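PDB 2A0J: PTS system, nitrogen regulatory IIA protein, which probably acts as a phosphate-carrying IIA protein of the phosphotransferase system, linking phosphotransfer to nitrogen regulation. Local coordinates for residues Ser21-Phe26 against Asp43-Leu48; Phe49-Glu52 against Ser56-Leu59; Ser11-Asp16 against Glu141-Leu146. One frame throughout, in Å; residues are numbered along the deposited sequence.

Contact 1: Ser21-Phe26 against Asp43-Leu48; sequences SKKRLF and DVFECL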
# COMPACT_ATOMS: atom_id res chain seq x y z
N SER A 21 -11.87 10.26 0.33
CA SER A 21 -12.47 8.95 0.13
C SER A 21 -11.46 7.88 -0.27
O SER A 21 -10.34 8.19 -0.67
CB SER A 21 -13.56 9.03 -0.93
OG SER A 21 -13.02 9.40 -2.19
N LYS A 22 -11.90 6.63 -0.14
CA LYS A 22 -11.10 5.46 -0.48
C LYS A 22 -10.92 5.42 -2.00
O LYS A 22 -9.93 4.91 -2.51
CB LYS A 22 -11.83 4.20 0.00
CG LYS A 22 -11.03 2.92 -0.06
CD LYS A 22 -11.89 1.77 0.43
CE LYS A 22 -11.13 0.47 0.49
NZ LYS A 22 -11.99 -0.63 1.03
N LYS A 23 -11.90 5.98 -2.70
CA LYS A 23 -11.88 6.06 -4.16
C LYS A 23 -10.77 7.04 -4.53
O LYS A 23 -9.98 6.80 -5.45
CB LYS A 23 -13.24 6.58 -4.65
CG LYS A 23 -13.31 6.98 -6.11
CD LYS A 23 -13.85 5.85 -6.97
CE LYS A 23 -14.09 6.32 -8.39
NZ LYS A 23 -15.10 7.42 -8.45
N ARG A 24 -10.71 8.14 -3.79
CA ARG A 24 -9.72 9.19 -4.00
C ARG A 24 -8.33 8.62 -3.75
O ARG A 24 -7.42 8.77 -4.56
CB ARG A 24 -9.99 10.36 -3.05
CG ARG A 24 -9.48 11.71 -3.51
CD ARG A 24 -7.98 11.72 -3.73
NE ARG A 24 -7.64 11.99 -5.12
CZ ARG A 24 -7.81 13.17 -5.72
NH1 ARG A 24 -8.31 14.20 -5.04
NH2 ARG A 24 -7.49 13.31 -7.00
N LEU A 25 -8.18 7.95 -2.61
CA LEU A 25 -6.93 7.34 -2.22
C LEU A 25 -6.43 6.38 -3.33
O LEU A 25 -5.24 6.36 -3.66
CB LEU A 25 -7.14 6.57 -0.91
CG LEU A 25 -5.97 5.92 -0.17
CD1 LEU A 25 -4.94 6.97 0.22
CD2 LEU A 25 -6.50 5.22 1.07
N PHE A 26 -7.34 5.60 -3.89
CA PHE A 26 -6.97 4.66 -4.95
C PHE A 26 -6.58 5.36 -6.25
O PHE A 26 -5.72 4.88 -6.98
CB PHE A 26 -8.11 3.66 -5.21
CG PHE A 26 -8.06 2.42 -4.34
CD1 PHE A 26 -8.19 2.51 -2.96
CD2 PHE A 26 -7.87 1.17 -4.90
CE1 PHE A 26 -8.14 1.37 -2.16
CE2 PHE A 26 -7.81 0.02 -4.11
CZ PHE A 26 -7.94 0.12 -2.73
N ASP A 43 -5.36 1.96 -15.64
CA ASP A 43 -5.22 0.50 -15.54
C ASP A 43 -4.73 0.06 -14.17
O ASP A 43 -5.14 -0.98 -13.66
CB ASP A 43 -4.29 -0.03 -16.64
CG ASP A 43 -4.94 -0.01 -18.02
OD1 ASP A 43 -6.06 -0.54 -18.16
OD2 ASP A 43 -4.33 0.54 -18.96
N VAL A 44 -3.85 0.85 -13.57
CA VAL A 44 -3.32 0.54 -12.24
C VAL A 44 -4.48 0.62 -11.25
O VAL A 44 -4.59 -0.18 -10.33
CB VAL A 44 -2.22 1.54 -11.85
CG1 VAL A 44 -1.94 1.48 -10.35
CG2 VAL A 44 -0.95 1.23 -12.65
N PHE A 45 -5.35 1.60 -11.46
CA PHE A 45 -6.52 1.81 -10.62
C PHE A 45 -7.46 0.60 -10.68
O PHE A 45 -7.84 0.05 -9.65
CB PHE A 45 -7.28 3.06 -11.07
CG PHE A 45 -8.54 3.31 -10.29
CD1 PHE A 45 -8.50 3.98 -9.07
CD2 PHE A 45 -9.76 2.86 -10.76
CE1 PHE A 45 -9.66 4.18 -8.34
CE2 PHE A 45 -10.93 3.06 -10.03
CZ PHE A 45 -10.88 3.72 -8.82
N GLU A 46 -7.84 0.21 -11.89
CA GLU A 46 -8.74 -0.92 -12.07
C GLU A 46 -8.19 -2.19 -11.45
O GLU A 46 -8.93 -3.00 -10.89
CB GLU A 46 -9.00 -1.15 -13.57
CG GLU A 46 -10.48 -1.17 -13.93
CD GLU A 46 -11.20 0.10 -13.51
OE1 GLU A 46 -10.80 1.19 -13.96
OE2 GLU A 46 -12.17 0.00 -12.73
N CYS A 47 -6.89 -2.36 -11.55
CA CYS A 47 -6.25 -3.53 -11.01
C CYS A 47 -6.39 -3.60 -9.48
O CYS A 47 -6.69 -4.66 -8.93
CB CYS A 47 -4.77 -3.52 -11.42
SG CYS A 47 -3.93 -5.03 -11.04
N LEU A 48 -6.17 -2.48 -8.80
CA LEU A 48 -6.29 -2.45 -7.34
C LEU A 48 -7.75 -2.59 -6.90
O LEU A 48 -8.04 -3.25 -5.90
CB LEU A 48 -5.73 -1.14 -6.80
CG LEU A 48 -4.31 -0.75 -7.26
CD1 LEU A 48 -3.97 0.62 -6.68
CD2 LEU A 48 -3.29 -1.82 -6.83
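Phe-26 and Phe-45 form the closest backbone pair, with their CA atoms 6.4 Å apart. The axes of helix segments 22-26 and 43-48 pass 10.9 Å apart, with 131° between their N-to-C directions. The contact rests mainly on these two phenylalanines. Phe-45 has CG anti to its backbone N (chi1 177°), which carries its ring over to the first helix. There CE1 lies 3.5 Å from Phe-26 CB, and the Phe-26 carbonyl carbon sits at the ring edge. Lys-23 borders the same ring. Its carbonyl O comes in near the ring plane, 3.9 Å from Phe-45 CE1, and its bent side chain runs roughly at right angles to that of Phe-45, with CD 4.1 Å from CZ. The Phe-26 ring reaches the second helix one turn further on, with CE2 3.6 Å from Leu-48 CB. Phe-49 joins this cluster: it stacks on Phe-45 and meets Phe-26 edge-to-face. At the start of helix 22-33, Ser-21 is the N-cap, its OG accepting from Arg-24 N at 3.1 Å. Across the helix pair the chemistry is almost wholly apolar, so shape and van der Waals contact, rather than directed polar bonds, hold the two helices together here.

Contact 2: Phe49-Glu52 against Ser56-Leu59; sequences FARE and STGL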
# COMPACT_ATOMS: atom_id res chain seq x y z
N PHE A 49 -8.65 -1.96 -7.65
CA PHE A 49 -10.09 -1.97 -7.36
C PHE A 49 -10.76 -3.30 -7.71
O PHE A 49 -11.80 -3.65 -7.14
CB PHE A 49 -10.78 -0.82 -8.10
CG PHE A 49 -11.67 0.03 -7.21
CD1 PHE A 49 -11.16 0.64 -6.06
CD2 PHE A 49 -13.01 0.25 -7.54
CE1 PHE A 49 -11.96 1.46 -5.26
CE2 PHE A 49 -13.82 1.07 -6.74
CZ PHE A 49 -13.29 1.67 -5.60
N ALA A 50 -10.19 -4.04 -8.65
CA ALA A 50 -10.76 -5.33 -9.03
C ALA A 50 -10.64 -6.26 -7.83
O ALA A 50 -11.47 -7.15 -7.63
CB ALA A 50 -9.99 -5.90 -10.23
N ARG A 51 -9.62 -6.02 -7.02
CA ARG A 51 -9.35 -6.82 -5.82
C ARG A 51 -10.13 -6.33 -4.61
O ARG A 51 -10.70 -7.13 -3.87
CB ARG A 51 -7.85 -6.80 -5.51
CG ARG A 51 -7.49 -7.40 -4.16
CD ARG A 51 -7.93 -8.85 -4.06
NE ARG A 51 -7.70 -9.39 -2.72
CZ ARG A 51 -8.41 -9.06 -1.65
NH1 ARG A 51 -9.42 -8.19 -1.74
NH2 ARG A 51 -8.09 -9.58 -0.47
N GLU A 52 -10.14 -5.01 -4.41
CA GLU A 52 -10.84 -4.37 -3.30
C GLU A 52 -12.32 -4.75 -3.40
O GLU A 52 -13.04 -4.80 -2.42
CB GLU A 52 -10.66 -2.85 -3.41
CG GLU A 52 -10.76 -2.07 -2.10
CD GLU A 52 -9.79 -2.55 -1.04
OE1 GLU A 52 -8.62 -2.86 -1.38
OE2 GLU A 52 -10.18 -2.61 0.15
N SER A 56 -12.49 -5.61 1.58
CA SER A 56 -11.49 -4.72 2.15
C SER A 56 -10.14 -5.38 2.42
O SER A 56 -10.06 -6.47 3.00
CB SER A 56 -12.00 -4.10 3.45
OG SER A 56 -11.08 -3.14 3.94
N THR A 57 -9.08 -4.70 2.00
CA THR A 57 -7.73 -5.19 2.20
C THR A 57 -7.19 -4.61 3.49
O THR A 57 -5.99 -4.63 3.74
CB THR A 57 -6.80 -4.81 1.02
OG1 THR A 57 -7.01 -3.44 0.66
CG2 THR A 57 -7.11 -5.70 -0.17
N GLY A 58 -8.10 -4.10 4.32
CA GLY A 58 -7.72 -3.55 5.61
C GLY A 58 -7.40 -4.71 6.54
O GLY A 58 -8.12 -5.70 6.58
N LEU A 59 -6.30 -4.58 7.28
CA LEU A 59 -5.88 -5.64 8.20
C LEU A 59 -6.43 -5.41 9.60
O LEU A 59 -6.33 -6.29 10.46
CB LEU A 59 -4.35 -5.69 8.26
CG LEU A 59 -3.59 -6.02 6.98
CD1 LEU A 59 -2.10 -5.83 7.23
CD2 LEU A 59 -3.89 -7.44 6.54
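Glu-52 OE2 is held by two donors: Thr-57 N across the contact, at 3.0 Å, and the ammonium group of Lys-22, in a salt bridge. Its carboxylate thereby pins the loop that follows helix 41-52, and an ST turn at Ser-56 lies within that loop. The bond from Thr-57 N is fairly straight, 152° at the hydrogen. It reaches OE2 on the syn side, tilted 28° from the carboxylate plane. The other oxygen, OE1, accepts from Thr-57 OG1 at 2.7 Å through its syn lone pair. One residue thus gives both its amide and its hydroxyl to one carboxylate, which fixes the rotation of that group. The bend at chi2 of Glu-52 (56°) turns the carboxylate toward the loop. Ser-56 CA lies close by, 3.2 Å from OE2. In the ST turn, Ser-56 OG accepts from Gly-58 N at 3.2 Å, and OG also bonds to the carbonyl of Phe-89. Thr-57 also ties the loop to strand 63-70: its backbone bonds to Ile-65 and its side chain packs on Pro-66 and His-67. These last two belong to the Pro-His-Gly sequence in which this family usually carries its phosphorylated histidine, so the contact probably helps shape the edge of that site. Arg-51 lies beside the same threonine, and its NH1 is hydrogen-bonded to Gly-55 O. The methyl CG2 of Thr-57 sits over one face of the guanidinium, offset toward its rim and 3.7 Å from Arg-51 NH1.

Contact 3: Ser11-Asp16 against Glu141-Leu146; sequences SHIVLD and EVRAIL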
# COMPACT_ATOMS: atom_id res chain seq x y z
N SER A 11 10.71 8.17 -3.28
CA SER A 11 9.82 8.83 -4.24
C SER A 11 8.42 8.18 -4.26
O SER A 11 7.49 8.73 -4.85
CB SER A 11 10.42 8.76 -5.65
OG SER A 11 10.43 7.43 -6.12
N HIS A 12 8.29 7.01 -3.64
CA HIS A 12 7.01 6.29 -3.59
C HIS A 12 6.35 6.35 -2.20
O HIS A 12 5.47 5.55 -1.90
CB HIS A 12 7.20 4.82 -3.99
CG HIS A 12 7.49 4.62 -5.44
ND1 HIS A 12 7.79 3.38 -5.98
CD2 HIS A 12 7.54 5.49 -6.48
CE1 HIS A 12 8.01 3.50 -7.27
NE2 HIS A 12 7.86 4.77 -7.60
N ILE A 13 6.79 7.30 -1.39
CA ILE A 13 6.28 7.48 -0.04
C ILE A 13 5.66 8.87 0.14
O ILE A 13 6.27 9.87 -0.21
CB ILE A 13 7.40 7.31 0.99
CG1 ILE A 13 7.97 5.89 0.88
CG2 ILE A 13 6.88 7.61 2.40
CD1 ILE A 13 9.19 5.65 1.72
N VAL A 14 4.44 8.91 0.68
CA VAL A 14 3.71 10.16 0.93
C VAL A 14 3.43 10.20 2.44
O VAL A 14 2.85 9.27 3.00
CB VAL A 14 2.35 10.20 0.16
CG1 VAL A 14 1.63 11.52 0.42
CG2 VAL A 14 2.60 10.03 -1.32
N LEU A 15 3.85 11.28 3.09
CA LEU A 15 3.71 11.41 4.54
C LEU A 15 2.48 12.15 5.08
O LEU A 15 2.08 11.90 6.21
CB LEU A 15 4.95 12.08 5.12
CG LEU A 15 6.31 11.44 4.80
CD1 LEU A 15 7.42 12.40 5.19
CD2 LEU A 15 6.44 10.12 5.54
N ASP A 16 1.90 13.04 4.28
CA ASP A 16 0.76 13.83 4.76
C ASP A 16 -0.28 14.10 3.68
O ASP A 16 -0.58 15.26 3.38
CB ASP A 16 1.29 15.15 5.32
CG ASP A 16 0.24 15.90 6.13
OD1 ASP A 16 0.51 17.06 6.49
OD2 ASP A 16 -0.83 15.33 6.41
N GLU A 141 12.83 7.37 7.70
CA GLU A 141 12.47 6.65 8.91
C GLU A 141 11.41 5.60 8.55
O GLU A 141 11.44 4.47 9.05
CB GLU A 141 11.91 7.60 9.97
CG GLU A 141 12.94 8.56 10.56
CD GLU A 141 12.31 9.72 11.30
OE1 GLU A 141 11.63 10.54 10.65
OE2 GLU A 141 12.49 9.82 12.54
N VAL A 142 10.46 5.98 7.69
CA VAL A 142 9.43 5.04 7.27
C VAL A 142 10.05 3.81 6.62
O VAL A 142 9.68 2.68 6.93
CB VAL A 142 8.46 5.70 6.26
CG1 VAL A 142 7.53 4.66 5.68
CG2 VAL A 142 7.66 6.78 6.97
N ARG A 143 11.02 4.03 5.72
CA ARG A 143 11.69 2.92 5.05
C ARG A 143 12.44 2.06 6.05
O ARG A 143 12.36 0.83 6.01
CB ARG A 143 12.68 3.44 4.00
CG ARG A 143 12.05 3.95 2.72
CD ARG A 143 13.10 4.31 1.67
NE ARG A 143 13.80 3.15 1.13
CZ ARG A 143 14.92 2.64 1.63
NH1 ARG A 143 15.49 3.20 2.69
NH2 ARG A 143 15.48 1.58 1.06
N ALA A 144 13.18 2.71 6.95
CA ALA A 144 13.96 2.00 7.96
C ALA A 144 13.07 1.07 8.76
O ALA A 144 13.44 -0.07 9.04
CB ALA A 144 14.65 3.01 8.89
N ILE A 145 11.89 1.55 9.13
CA ILE A 145 10.96 0.73 9.89
C ILE A 145 10.39 -0.40 9.03
O ILE A 145 10.38 -1.56 9.45
CB ILE A 145 9.79 1.58 10.44
CG1 ILE A 145 10.33 2.65 11.39
CG2 ILE A 145 8.78 0.67 11.15
CD1 ILE A 145 9.31 3.72 11.77
N LEU A 146 9.95 -0.08 7.83
CA LEU A 146 9.38 -1.10 6.95
C LEU A 146 10.38 -2.14 6.46
O LEU A 146 9.99 -3.15 5.88
CB LEU A 146 8.69 -0.44 5.76
CG LEU A 146 7.47 0.43 6.07
CD1 LEU A 146 6.88 0.97 4.77
CD2 LEU A 146 6.44 -0.39 6.82
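Ile-13 keeps CG1 anti to its carbonyl carbon (chi1 -61°) and then runs straight on (chi2 173°), and this extended branch carries CD1 to the helix segment 141-146. CD1 ends 3.5 Å from Arg-143 CG, where the two side chains cross at about a right angle. Only the aliphatic part of the arginine is used: CD lies 4.1 Å from Ile-13 CD1. Beyond CD the arginine chain bends at chi3 (69°), and its NE is hydrogen-bonded to the carbonyl of Leu-8. Val-142, one residue earlier, points at the strand more directly. Its CG1 stands 4.4 Å from Ile-13 CD1, a looser contact. Strand 13-17 is an outermost strand of the four-stranded mixed sheet in this alpha/beta fold, and the closing helix 139-146 packs against it here. The valine also touches Phe-80 on the neighbouring strand 77-83, so the helix lies against two strands of the sheet. Val-142 touches Leu-133 of helix 127-135 as well. At Leu-15 the chain turns a corner, yet that side chain still starts toward the helix. Its CD2 meets Val-142 CG2 at 3.8 Å, and the two side chains lie alongside each other, running opposite ways.

Contacts 1 and 2 share helix 41-52, and their centres are about 10 Å apart. They touch directly: Lys-22 NZ forms a 2.8 Å salt bridge with Glu-52 OE2, and Phe-26 CZ packs 3.3 Å from Glu-52 OE1. Helix 41-52 therefore carries both the apolar packing and the polar anchor of the loop, beside Pro-66 and His-67 of the probable phosphorylation region. Contact 3 lies on the opposite side of the chain's centre. Its centre is about 20 Å from that of contact 1 and about 21 Å from that of contact 2, and it touches neither. It joins a strand near the N-terminus to the last helix, and both other contacts form within the intervening sequence.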